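Local coordinates for 3-oxo-glucose-6-phosphate:glutamate aminotransferase (Bacillus subtilis subsp. subtilis, PDB 4K2M), which catalyses the reversible pyridoxal phosphate-dependent transamination of 3-dehydro-glucose 6-phosphate with glutamate, yielding kanosamine 6-phosphate for antibiotic biosynthesis, at residues V357-R362 and A408-L413; V7-K12 and L32-S37; I272-H277 and K287-G292; P197-G202 and V221-C226. All coordinates share one frame; numbering follows the deposited sequence.

Interaction 1 of 4, residues V357-R362 and A408-L413. With EDO (1,2-ethanediol), chain G.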
# COMPACT_ATOMS: atom_id res chain seq x y z
N VAL A 357 5.31 -33.12 14.78
CA VAL A 357 6.33 -34.08 15.20
C VAL A 357 6.45 -33.94 16.72
O VAL A 357 5.83 -33.06 17.31
CB VAL A 357 7.68 -33.79 14.52
CG1 VAL A 357 7.53 -33.89 12.98
CG2 VAL A 357 8.18 -32.41 14.89
N ARG A 358 7.25 -34.80 17.35
CA ARG A 358 7.45 -34.66 18.80
C ARG A 358 8.12 -33.33 19.15
O ARG A 358 9.07 -32.89 18.48
CB ARG A 358 8.26 -35.83 19.35
CG ARG A 358 7.48 -37.14 19.45
CD ARG A 358 8.40 -38.27 19.89
NE ARG A 358 9.50 -37.76 20.71
CZ ARG A 358 9.45 -37.66 22.03
NH1 ARG A 358 8.36 -38.04 22.69
NH2 ARG A 358 10.50 -37.19 22.71
N THR A 359 7.63 -32.68 20.20
CA THR A 359 8.19 -31.41 20.64
C THR A 359 9.70 -31.50 20.84
O THR A 359 10.47 -30.61 20.43
CB THR A 359 7.54 -30.98 21.96
OG1 THR A 359 6.14 -30.77 21.74
CG2 THR A 359 8.16 -29.70 22.49
N GLU A 360 10.13 -32.60 21.45
CA GLU A 360 11.52 -32.78 21.86
C GLU A 360 12.42 -33.07 20.67
O GLU A 360 13.64 -32.94 20.78
CB GLU A 360 11.62 -33.94 22.87
CG GLU A 360 10.74 -33.78 24.12
CD GLU A 360 9.30 -34.23 23.92
OE1 GLU A 360 8.84 -34.32 22.76
OE2 GLU A 360 8.61 -34.50 24.93
N ASP A 361 11.83 -33.44 19.54
CA ASP A 361 12.60 -33.83 18.36
C ASP A 361 12.60 -32.82 17.21
O ASP A 361 13.40 -32.96 16.27
CB ASP A 361 12.08 -35.17 17.81
CG ASP A 361 12.26 -36.31 18.79
OD1 ASP A 361 13.13 -36.21 19.66
OD2 ASP A 361 11.53 -37.32 18.67
N ARG A 362 11.72 -31.82 17.25
CA ARG A 362 11.54 -30.95 16.08
C ARG A 362 12.79 -30.20 15.64
O ARG A 362 13.11 -30.19 14.46
CB ARG A 362 10.39 -29.95 16.27
CG ARG A 362 10.11 -29.15 14.97
CD ARG A 362 9.00 -28.13 15.15
NE ARG A 362 9.36 -27.10 16.13
CZ ARG A 362 8.50 -26.18 16.57
NH1 ARG A 362 7.26 -26.17 16.10
NH2 ARG A 362 8.88 -25.28 17.48
N ALA A 408 0.60 -27.36 20.36
CA ALA A 408 0.62 -27.52 18.89
C ALA A 408 1.73 -26.67 18.28
O ALA A 408 2.39 -27.08 17.32
CB ALA A 408 -0.73 -27.16 18.30
N HIS A 409 1.92 -25.48 18.83
CA HIS A 409 2.96 -24.57 18.38
C HIS A 409 4.36 -25.19 18.47
O HIS A 409 5.23 -24.89 17.64
CB HIS A 409 2.92 -23.30 19.23
CG HIS A 409 4.02 -22.33 18.91
ND1 HIS A 409 4.17 -21.77 17.67
CD2 HIS A 409 5.01 -21.83 19.68
CE1 HIS A 409 5.21 -20.95 17.68
NE2 HIS A 409 5.74 -20.97 18.89
N SER A 410 4.57 -26.03 19.47
CA SER A 410 5.87 -26.68 19.69
C SER A 410 6.06 -27.91 18.81
O SER A 410 7.17 -28.44 18.68
CB SER A 410 6.03 -27.07 21.17
OG SER A 410 5.22 -28.19 21.46
N GLN A 411 4.98 -28.37 18.19
CA GLN A 411 5.04 -29.61 17.41
C GLN A 411 5.00 -29.39 15.91
O GLN A 411 5.45 -30.24 15.14
CB GLN A 411 3.87 -30.52 17.79
CG GLN A 411 3.95 -31.12 19.17
CD GLN A 411 2.87 -32.14 19.39
OE1 GLN A 411 1.74 -31.79 19.72
NE2 GLN A 411 3.19 -33.41 19.15
N VAL A 412 4.45 -28.26 15.49
CA VAL A 412 4.10 -28.09 14.08
C VAL A 412 5.35 -27.92 13.24
O VAL A 412 6.32 -27.27 13.64
CB VAL A 412 3.11 -26.91 13.86
CG1 VAL A 412 3.78 -25.57 14.19
CG2 VAL A 412 2.56 -26.91 12.42
N LEU A 413 5.31 -28.51 12.05
CA LEU A 413 6.41 -28.39 11.10
C LEU A 413 5.80 -28.27 9.71
O LEU A 413 4.98 -29.10 9.32
CB LEU A 413 7.30 -29.64 11.16
CG LEU A 413 8.55 -29.55 10.30
CD1 LEU A 413 9.34 -28.32 10.71
CD2 LEU A 413 9.41 -30.79 10.44
C1 EDO G . 1.98 -22.80 15.34
O1 EDO G . 1.84 -21.71 16.25
C2 EDO G . 0.68 -23.58 15.26
O2 EDO G . -0.29 -22.79 14.57
O HOH W 1 9.64 -28.08 19.71
O HOH W 2 7.65 -23.18 18.87

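Interaction 2 of 4, residues V7-K12 and L32-S37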
# COMPACT_ATOMS: atom_id res chain seq x y z
N VAL A 7 -19.28 -32.83 -13.19
CA VAL A 7 -18.27 -32.36 -12.25
C VAL A 7 -18.08 -30.89 -12.54
O VAL A 7 -17.42 -30.53 -13.51
CB VAL A 7 -16.95 -33.13 -12.44
CG1 VAL A 7 -15.89 -32.64 -11.43
CG2 VAL A 7 -17.18 -34.62 -12.28
N LYS A 8 -18.68 -30.04 -11.72
CA LYS A 8 -18.58 -28.60 -11.94
C LYS A 8 -17.19 -28.16 -11.48
O LYS A 8 -16.86 -28.31 -10.30
CB LYS A 8 -19.63 -27.85 -11.12
CG LYS A 8 -21.07 -28.18 -11.50
CD LYS A 8 -21.43 -27.52 -12.82
CE LYS A 8 -22.19 -28.47 -13.72
NZ LYS A 8 -23.56 -28.83 -13.24
N ILE A 9 -16.40 -27.63 -12.40
CA ILE A 9 -15.09 -27.09 -12.02
C ILE A 9 -15.21 -25.61 -11.70
O ILE A 9 -15.24 -24.77 -12.60
CB ILE A 9 -14.03 -27.33 -13.09
CG1 ILE A 9 -13.90 -28.83 -13.37
CG2 ILE A 9 -12.70 -26.74 -12.67
CD1 ILE A 9 -13.08 -29.15 -14.61
N SER A 10 -15.30 -25.30 -10.41
CA SER A 10 -15.37 -23.91 -9.95
C SER A 10 -14.00 -23.45 -9.48
O SER A 10 -13.75 -22.25 -9.34
CB SER A 10 -16.33 -23.81 -8.78
OG SER A 10 -15.90 -24.67 -7.74
N GLY A 11 -13.13 -24.42 -9.21
CA GLY A 11 -11.81 -24.14 -8.66
C GLY A 11 -11.83 -24.03 -7.14
O GLY A 11 -10.78 -23.80 -6.53
N LYS A 12 -13.01 -24.19 -6.54
CA LYS A 12 -13.14 -24.09 -5.09
C LYS A 12 -12.76 -25.42 -4.44
O LYS A 12 -12.66 -26.46 -5.10
CB LYS A 12 -14.55 -23.65 -4.69
CG LYS A 12 -15.00 -22.36 -5.40
CD LYS A 12 -15.34 -21.25 -4.44
CE LYS A 12 -15.28 -19.90 -5.14
NZ LYS A 12 -16.31 -19.76 -6.21
N LEU A 32 -16.88 -33.16 -17.25
CA LEU A 32 -16.06 -32.13 -16.60
C LEU A 32 -16.45 -30.78 -17.18
O LEU A 32 -16.07 -30.45 -18.31
CB LEU A 32 -14.58 -32.38 -16.86
CG LEU A 32 -14.00 -33.68 -16.31
CD1 LEU A 32 -12.51 -33.81 -16.62
CD2 LEU A 32 -14.24 -33.77 -14.81
N VAL A 33 -17.18 -29.99 -16.40
CA VAL A 33 -17.72 -28.72 -16.89
C VAL A 33 -16.94 -27.56 -16.29
O VAL A 33 -17.00 -27.35 -15.08
CB VAL A 33 -19.21 -28.58 -16.53
CG1 VAL A 33 -19.76 -27.24 -17.02
CG2 VAL A 33 -20.00 -29.73 -17.13
N ILE A 34 -16.21 -26.82 -17.12
CA ILE A 34 -15.44 -25.67 -16.64
C ILE A 34 -16.36 -24.47 -16.46
O ILE A 34 -16.91 -23.96 -17.44
CB ILE A 34 -14.34 -25.28 -17.63
CG1 ILE A 34 -13.38 -26.46 -17.86
CG2 ILE A 34 -13.57 -24.08 -17.10
CD1 ILE A 34 -12.29 -26.19 -18.91
N GLU A 35 -16.52 -23.99 -15.23
CA GLU A 35 -17.33 -22.79 -15.03
C GLU A 35 -16.69 -21.59 -15.71
O GLU A 35 -15.46 -21.42 -15.70
CB GLU A 35 -17.56 -22.52 -13.54
CG GLU A 35 -18.33 -23.66 -12.86
CD GLU A 35 -18.69 -23.34 -11.42
OE1 GLU A 35 -18.27 -22.27 -10.92
OE2 GLU A 35 -19.38 -24.18 -10.80
N ASP A 36 -17.53 -20.77 -16.33
CA ASP A 36 -17.05 -19.64 -17.10
C ASP A 36 -16.62 -18.53 -16.14
O ASP A 36 -17.34 -17.55 -15.94
CB ASP A 36 -18.12 -19.13 -18.07
CG ASP A 36 -17.59 -18.06 -19.01
OD1 ASP A 36 -16.35 -17.91 -19.09
OD2 ASP A 36 -18.41 -17.39 -19.68
N SER A 37 -15.44 -18.71 -15.55
CA SER A 37 -14.86 -17.70 -14.67
C SER A 37 -13.40 -17.46 -15.06
O SER A 37 -12.72 -18.36 -15.56
CB SER A 37 -14.95 -18.15 -13.21
OG SER A 37 -14.32 -17.21 -12.35

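Interaction 3 of 4, residues I272-H277 and K287-G292. With O1G (3-deoxy-3-[(E)-({3-hydroxy-2-methyl-5-[(phosphonooxy)methyl]pyridin-4-yl}methylidene)amino]-6-O-phosphono-alpha-D-gluco pyranose), chain I.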
# COMPACT_ATOMS: atom_id res chain seq x y z
N ILE A 272 -15.69 1.52 2.20
CA ILE A 272 -15.15 2.41 1.17
C ILE A 272 -14.73 3.73 1.80
O ILE A 272 -13.67 4.27 1.46
CB ILE A 272 -16.16 2.65 0.04
CG1 ILE A 272 -16.45 1.34 -0.69
CG2 ILE A 272 -15.63 3.69 -0.94
CD1 ILE A 272 -17.62 1.41 -1.67
N GLN A 273 -15.54 4.26 2.71
CA GLN A 273 -15.21 5.53 3.36
C GLN A 273 -13.92 5.42 4.17
O GLN A 273 -13.03 6.25 4.04
CB GLN A 273 -16.38 6.03 4.24
CG GLN A 273 -17.64 6.29 3.43
CD GLN A 273 -18.88 6.40 4.30
OE1 GLN A 273 -18.84 6.11 5.51
NE2 GLN A 273 -19.98 6.83 3.70
N PHE A 274 -13.79 4.36 4.96
CA PHE A 274 -12.56 4.16 5.74
C PHE A 274 -11.33 3.89 4.86
O PHE A 274 -10.21 4.24 5.23
CB PHE A 274 -12.73 3.02 6.74
CG PHE A 274 -13.27 3.46 8.07
CD1 PHE A 274 -12.49 4.22 8.92
CD2 PHE A 274 -14.55 3.10 8.47
CE1 PHE A 274 -12.97 4.63 10.16
CE2 PHE A 274 -15.05 3.51 9.71
CZ PHE A 274 -14.26 4.27 10.55
N SER A 275 -11.55 3.27 3.70
CA SER A 275 -10.45 2.89 2.80
C SER A 275 -9.89 4.10 2.06
O SER A 275 -8.79 4.06 1.48
CB SER A 275 -10.94 1.88 1.78
OG SER A 275 -11.66 2.53 0.74
N TYR A 276 -10.67 5.17 2.03
CA TYR A 276 -10.25 6.34 1.27
C TYR A 276 -10.59 7.66 1.97
O TYR A 276 -11.52 8.37 1.56
CB TYR A 276 -10.80 6.28 -0.16
CG TYR A 276 -10.10 7.20 -1.13
CD1 TYR A 276 -8.74 7.07 -1.38
CD2 TYR A 276 -10.81 8.19 -1.81
CE1 TYR A 276 -8.09 7.91 -2.28
CE2 TYR A 276 -10.18 9.03 -2.71
CZ TYR A 276 -8.82 8.88 -2.94
OH TYR A 276 -8.18 9.70 -3.84
N HIS A 277 -9.83 7.95 3.02
CA HIS A 277 -9.76 9.27 3.65
C HIS A 277 -11.03 9.74 4.36
O HIS A 277 -11.10 10.88 4.83
CB HIS A 277 -9.28 10.33 2.65
CG HIS A 277 -7.85 10.15 2.23
ND1 HIS A 277 -6.81 10.20 3.13
CD2 HIS A 277 -7.29 9.90 1.02
CE1 HIS A 277 -5.67 9.98 2.50
NE2 HIS A 277 -5.93 9.81 1.21
N LYS A 287 -15.27 14.85 3.30
CA LYS A 287 -15.33 13.84 4.36
C LYS A 287 -16.73 13.71 4.93
O LYS A 287 -17.44 14.71 5.10
CB LYS A 287 -14.33 14.17 5.47
CG LYS A 287 -12.90 14.01 4.99
CD LYS A 287 -11.88 14.42 6.05
CE LYS A 287 -12.06 13.61 7.33
NZ LYS A 287 -10.82 13.70 8.18
N VAL A 288 -17.12 12.47 5.22
CA VAL A 288 -18.43 12.22 5.83
C VAL A 288 -18.28 11.40 7.11
O VAL A 288 -19.25 11.19 7.83
CB VAL A 288 -19.41 11.52 4.88
CG1 VAL A 288 -19.71 12.40 3.66
CG2 VAL A 288 -18.86 10.15 4.43
N ILE A 289 -17.07 10.90 7.36
CA ILE A 289 -16.74 10.32 8.66
C ILE A 289 -15.50 11.01 9.23
O ILE A 289 -14.80 11.71 8.49
CB ILE A 289 -16.57 8.80 8.62
CG1 ILE A 289 -15.46 8.40 7.63
CG2 ILE A 289 -17.90 8.12 8.25
CD1 ILE A 289 -15.08 6.93 7.70
N ASN A 290 -15.22 10.79 10.51
CA ASN A 290 -14.17 11.56 11.19
C ASN A 290 -12.82 11.47 10.49
O ASN A 290 -12.12 12.48 10.33
CB ASN A 290 -14.02 11.12 12.64
CG ASN A 290 -15.23 11.50 13.48
OD1 ASN A 290 -16.05 12.32 13.06
ND2 ASN A 290 -15.36 10.89 14.66
N PHE A 291 -12.45 10.27 10.06
CA PHE A 291 -11.21 10.09 9.31
C PHE A 291 -11.24 8.79 8.52
O PHE A 291 -12.09 7.93 8.74
CB PHE A 291 -10.01 10.06 10.26
CG PHE A 291 -9.93 8.82 11.10
CD1 PHE A 291 -9.18 7.72 10.68
CD2 PHE A 291 -10.59 8.75 12.32
CE1 PHE A 291 -9.11 6.57 11.46
CE2 PHE A 291 -10.52 7.61 13.10
CZ PHE A 291 -9.78 6.51 12.66
N GLY A 292 -10.28 8.65 7.62
CA GLY A 292 -10.12 7.40 6.91
C GLY A 292 -8.66 7.22 6.58
O GLY A 292 -7.83 8.04 6.96
P O1G I . -0.32 10.06 -0.26
C3A O1G I . -0.64 15.84 0.02
O3 O1G I . -0.91 16.56 -1.10
C1 O1G I . -4.71 14.58 -4.65
N1' O1G I . 0.08 15.69 2.26
C2 O1G I . -3.78 15.03 -3.52
O2 O1G I . -3.27 16.35 -3.92
C9A O1G I . -0.17 16.45 1.18
C2A O1G I . 0.08 17.95 1.26
C3 O1G I . -2.61 14.06 -3.30
N3' O1G I . -2.02 14.53 -2.04
O1 O1G I . -4.04 14.66 -5.90
C4 O1G I . -3.07 12.59 -3.25
O4 O1G I . -1.82 11.91 -3.49
C4A O1G I . -0.85 14.47 -0.01
C4B O1G I . -1.37 13.80 -1.22
C5 O1G I . -3.96 12.32 -4.47
O5 O1G I . -5.10 13.20 -4.48
C5A O1G I . -0.58 13.71 1.12
C5T O1G I . -0.75 12.20 1.26
C6 O1G I . -4.59 10.96 -4.48
C6A O1G I . -0.10 14.35 2.25
OP1 O1G I . -0.84 9.24 0.90
OP2 O1G I . 0.96 9.51 -0.81
OP3 O1G I . -1.42 10.26 -1.32
OP4 O1G I . 0.12 11.54 0.29
O6 O1G I . -5.34 10.62 -5.59
P' O1G I . -5.40 9.08 -6.06
OP6 O1G I . -3.96 8.62 -6.20
OP7 O1G I . -6.19 8.34 -4.99
OP8 O1G I . -6.13 9.17 -7.40

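Interaction 4 of 4, residues P197-G202 and V221-C226. With O1G (3-deoxy-3-[(E)-({3-hydroxy-2-methyl-5-[(phosphonooxy)methyl]pyridin-4-yl}methylidene)amino]-6-O-phosphono-alpha-D-gluco pyranose), chain C; EDO (1,2-ethanediol), chain G.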
# COMPACT_ATOMS: atom_id res chain seq x y z
N PRO A 197 -12.09 -15.22 13.59
CA PRO A 197 -11.47 -16.51 13.28
C PRO A 197 -10.47 -16.35 12.15
O PRO A 197 -10.65 -15.50 11.26
CB PRO A 197 -12.66 -17.36 12.80
CG PRO A 197 -13.68 -16.37 12.31
CD PRO A 197 -13.50 -15.13 13.15
N VAL A 198 -9.43 -17.17 12.17
CA VAL A 198 -8.44 -17.17 11.10
C VAL A 198 -8.45 -18.53 10.41
O VAL A 198 -8.39 -19.57 11.06
CB VAL A 198 -7.05 -16.93 11.66
CG1 VAL A 198 -6.01 -16.92 10.52
CG2 VAL A 198 -7.00 -15.61 12.43
N HIS A 199 -8.52 -18.52 9.08
CA HIS A 199 -8.49 -19.80 8.37
C HIS A 199 -7.03 -20.15 8.13
O HIS A 199 -6.50 -20.01 7.03
CB HIS A 199 -9.29 -19.72 7.07
CG HIS A 199 -10.70 -19.26 7.31
ND1 HIS A 199 -11.42 -19.66 8.41
CD2 HIS A 199 -11.49 -18.39 6.63
CE1 HIS A 199 -12.60 -19.06 8.40
NE2 HIS A 199 -12.66 -18.28 7.34
N LEU A 200 -6.38 -20.57 9.21
CA LEU A 200 -4.92 -20.66 9.23
C LEU A 200 -4.42 -21.79 8.36
O LEU A 200 -4.96 -22.91 8.38
CB LEU A 200 -4.45 -20.88 10.67
CG LEU A 200 -2.96 -20.68 10.89
CD1 LEU A 200 -2.52 -19.25 10.50
CD2 LEU A 200 -2.65 -20.93 12.37
N TYR A 201 -3.37 -21.48 7.60
CA TYR A 201 -2.70 -22.39 6.67
C TYR A 201 -3.62 -22.76 5.50
O TYR A 201 -3.24 -23.58 4.66
CB TYR A 201 -2.20 -23.66 7.38
CG TYR A 201 -1.41 -23.39 8.65
CD1 TYR A 201 -0.57 -22.29 8.76
CD2 TYR A 201 -1.49 -24.25 9.72
CE1 TYR A 201 0.16 -22.05 9.92
CE2 TYR A 201 -0.78 -24.02 10.88
CZ TYR A 201 0.05 -22.93 10.97
OH TYR A 201 0.74 -22.73 12.14
N GLY A 202 -4.80 -22.15 5.44
CA GLY A 202 -5.77 -22.45 4.39
C GLY A 202 -6.89 -23.38 4.83
O GLY A 202 -7.76 -23.75 4.04
N VAL A 221 -18.87 -11.03 13.24
CA VAL A 221 -17.84 -11.98 12.86
C VAL A 221 -17.09 -11.43 11.66
O VAL A 221 -17.68 -11.20 10.60
CB VAL A 221 -18.42 -13.34 12.49
CG1 VAL A 221 -17.32 -14.27 11.98
CG2 VAL A 221 -19.11 -13.97 13.69
N ILE A 222 -15.81 -11.18 11.84
CA ILE A 222 -14.99 -10.78 10.71
C ILE A 222 -13.95 -11.87 10.57
O ILE A 222 -13.21 -12.14 11.52
CB ILE A 222 -14.36 -9.38 10.92
CG1 ILE A 222 -13.28 -9.11 9.87
CG2 ILE A 222 -13.83 -9.21 12.35
CD1 ILE A 222 -12.85 -7.62 9.81
N GLU A 223 -13.89 -12.51 9.41
CA GLU A 223 -13.00 -13.65 9.28
C GLU A 223 -11.74 -13.25 8.53
O GLU A 223 -11.80 -12.48 7.57
CB GLU A 223 -13.69 -14.82 8.59
CG GLU A 223 -14.10 -14.52 7.18
CD GLU A 223 -14.83 -15.65 6.51
OE1 GLU A 223 -14.82 -16.79 7.03
OE2 GLU A 223 -15.42 -15.40 5.44
N ASP A 224 -10.60 -13.73 9.02
CA ASP A 224 -9.33 -13.48 8.37
C ASP A 224 -9.14 -14.67 7.45
O ASP A 224 -8.73 -15.75 7.88
CB ASP A 224 -8.21 -13.45 9.41
CG ASP A 224 -6.85 -13.26 8.82
OD1 ASP A 224 -6.67 -13.46 7.59
OD2 ASP A 224 -5.93 -12.93 9.58
N ALA A 225 -9.44 -14.47 6.17
CA ALA A 225 -9.29 -15.53 5.19
C ALA A 225 -8.11 -15.18 4.30
O ALA A 225 -8.06 -15.55 3.12
CB ALA A 225 -10.56 -15.68 4.36
N CYS A 226 -7.15 -14.43 4.85
CA CYS A 226 -6.02 -13.99 4.04
C CYS A 226 -5.23 -15.15 3.41
O CYS A 226 -4.63 -14.98 2.33
CB CYS A 226 -5.12 -13.03 4.81
SG CYS A 226 -5.94 -11.43 5.09
P O1G C . -1.03 -8.82 4.19
C3A O1G C . -1.77 -13.82 7.06
O3 O1G C . -0.99 -14.88 6.77
C1 O1G C . 4.44 -14.11 5.70
N1' O1G C . -3.67 -12.84 8.08
C2 O1G C . 2.96 -14.18 6.10
O2 O1G C . 2.65 -15.61 6.04
C9A O1G C . -2.94 -13.93 7.83
C2A O1G C . -3.42 -15.26 8.39
C3 O1G C . 2.03 -13.36 5.19
N3' O1G C . 0.74 -13.34 5.91
O1 O1G C . 4.69 -14.83 4.48
C4 O1G C . 2.59 -11.95 4.91
O4 O1G C . 1.86 -11.59 3.72
C4A O1G C . -1.38 -12.58 6.56
C4B O1G C . -0.14 -12.43 5.77
C5 O1G C . 4.05 -12.10 4.47
O5 O1G C . 4.83 -12.75 5.47
C5A O1G C . -2.16 -11.46 6.84
C5T O1G C . -1.88 -10.02 6.38
C6 O1G C . 4.78 -10.79 4.35
C6A O1G C . -3.30 -11.62 7.61
OP1 O1G C . -1.23 -7.57 5.01
OP2 O1G C . -1.65 -8.74 2.83
OP3 O1G C . 0.44 -9.30 4.22
OP4 O1G C . -1.93 -9.97 4.94
O6 O1G C . 6.00 -10.86 3.72
P' O1G C . 6.53 -9.63 2.82
OP6 O1G C . 5.54 -9.50 1.68
OP7 O1G C . 6.63 -8.40 3.69
OP8 O1G C . 7.91 -10.14 2.37
C1 EDO G . 1.98 -22.80 15.34
O1 EDO G . 1.84 -21.71 16.25
C2 EDO G . 0.68 -23.58 15.26
O2 EDO G . -0.29 -22.79 14.57
O HOH W 3 -6.47 -17.20 6.48

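Interaction 1 of 4, residues V357-R362 and A408-L413
A single arginine nitrogen, R362 NH1, grips two backbone carbonyls where helix 403-411 gives way to strand 412-415. R362, at the start of helix 362-373, thus bridges two carbonyls of a helix-to-strand junction, beside the two-stranded antiparallel sheet of strands 353-356 and 412-415. NH1 donates to H409 O and to V412 O, each at 2.9 Å; V412 O is met in its carbonyl plane, on a lone pair, and H409 O from a tilt. Between them S410 O lies over the centre of one guanidinium face, 3.3 Å above the plane, too poorly angled for a hydrogen bond, though the charge probably still attracts it. The reach depends on R362 CG standing anti to the backbone N (chi1 -174°) and on a bend at chi3 that turns the guanidinium across the H409-V412 turn of backbone. Beyond the sheet, V357 N donates to Q411 O at 2.9 Å, and Q411 NE2 returns a bond to V357 O, coming from well above the carbonyl plane. V357 CG1 and L413 CD2 meet at 4.4 Å, close to I365 of helix 362-373. At the outer side T359 OG1 donates to S410 OG at 2.8 Å; T359 OG1 also bonds K407 NZ, and S410 OG bonds K407 O. One water spans the two backbones there, donating to T359 O and, at 2.7 Å, to S410 O.

Interaction 2 of 4, residues V7-K12 and L32-S37
Two short parallel strands, 7-9 and 32-34, pair here as neighbours in the N-terminal domain, far from the cofactor and substrate sites, with helix 13-24 making the connection between them. V7, K8 and I9 lie beside L32, V33 and I34, and the strand axes come within 4.8 Å at an angle of 26°. The bonds follow the staggered scheme of parallel strands: V33 N donates to V7 O, and I9 N donates to V33 O at 2.8 Å. A third bond, E35 N to I9 O at 3.0 Å, carries the ladder one step past the strand ends.

On the face toward helix 13-24, L32 CD2 meets V7 CB at 3.7 Å, the two side chains running alongside each other from the same face of the sheet. I9 CD1 reaches both L32 CB and I34 CG1 at 4.2 Å. S18, L19, H22 and L23 of the helix touch V7, I9 and L32 on this face. On the other face K8 folds along V33, its CE over V33 CB, while its amino group is bonded to Q6.

E35 places CG anti to its carbonyl carbon (chi1 -62°) and then runs extended, which brings OE1 to 3.3 Å from S10 CB. S10 turns its hydroxyl the other way: OG accepts from K12 N in an ST turn and is also bonded to E15, holding the link into helix 13-24. Strand, helix and parallel strand together make a beta-alpha-beta crossover, one of the commonest units of alpha/beta folds.

Interaction 3 of 4, residues I272-H277 and K287-G292
In this DegT/DnrJ/EryC1-family aminotransferase the end of helix 265-275 packs against the loop that follows it, at the dimer interface and beside a substrate-binding tyrosine. The hydrophobic centre is a CH-pi contact: I289 CD1 sits squarely over the F274 ring, 3.7 Å from its centroid and 1° off the normal. I289 puts CG1 between its backbone N and carbonyl carbon (chi1 59°), sending CD1 onto that face and also to 3.8 Å from Q273 CB. Next to it the Q273 amide lies against methyl groups, OE1 against I289 CG2 and NE2 at 3.6 Å from V288 CG2.

The two backbones come closest at H277 and G292, whose CA atoms are 3.8 Å apart; G292 CA also lies 3.6 Å from F274 O. H277 O lies along the aliphatic part of K287, 3.6 Å from CG, and accepts from N158 of the second subunit. K287 NZ donates to N290 O within the loop, hydrogen-bonds N158 OD1 and makes a salt bridge with E157, both of the second subunit. Y276 turns away from the loop, and its OH donates to a phosphate oxygen of the sugar adduct, OP7, at 2.7 Å.

Interaction 4 of 4, residues P197-G202 and V221-C226
With CG between its backbone N and carbonyl carbon (chi1 63°) and the chain extended beyond, E223 carries its carboxylate out to H199, whose CG stands anti to its own carbonyl carbon (chi1 -55°). H199 NE2 donates to E223 OE1 at 2.6 Å. The oxygen lies in the imidazole plane, but the ring comes from above the carboxylate, and the two planes stand 83° apart. Both partners have second holds: H199 ND1 on S205 and E223 OE2 on T241. This buried pair would probably favour a negatively charged carboxylate.

The backbones are joined by two nearly straight bonds around the V198-D224 bridge. D224 N donates to P197 O at 2.9 Å and H199 N to D224 O at 3.0 Å. A water also donates to D224 O and to H199 O, so it bridges the H199 and D224 backbones.

D224 runs alongside V198 and presents OD2 to the pyridine nitrogen N1' of the bound adduct at 2.7 Å. T156 holds that same oxygen, while D224 OD1 accepts from C226 N in an Asx turn, so both carboxylate oxygens are positioned. V198 CG1 packs against the cofactor methyl C2A at 3.7 Å. An aspartate facing the pyridine nitrogen of the cofactor is the hallmark of fold-type I (aspartate aminotransferase-fold) pyridoxal phosphate sites.

From the N terminus, interaction 2 comes first, closing the loop that contains helix 13-24 and joining strands 7-9 and 32-34 of the N-terminal domain. Interaction 4 follows, joining the loop after strand 192-195 to strand 220-224 in the central sheet across helix 207-217. Interaction 3 closes a short loop after helix 265-275, and interaction 1 joins the loop between strand 353-356 and helix 362-373 to the junction of helix 403-411 and strand 412-415. The four are in series; none crosses or encloses another. Interactions 3 and 4 serve different active sites of the dimer: Y276 reaches the adduct whose pyridine is held by the other subunit. Interactions 1 and 4, about 5 Å apart at nearest atoms, share one bound ethanediol between H409 and Y201.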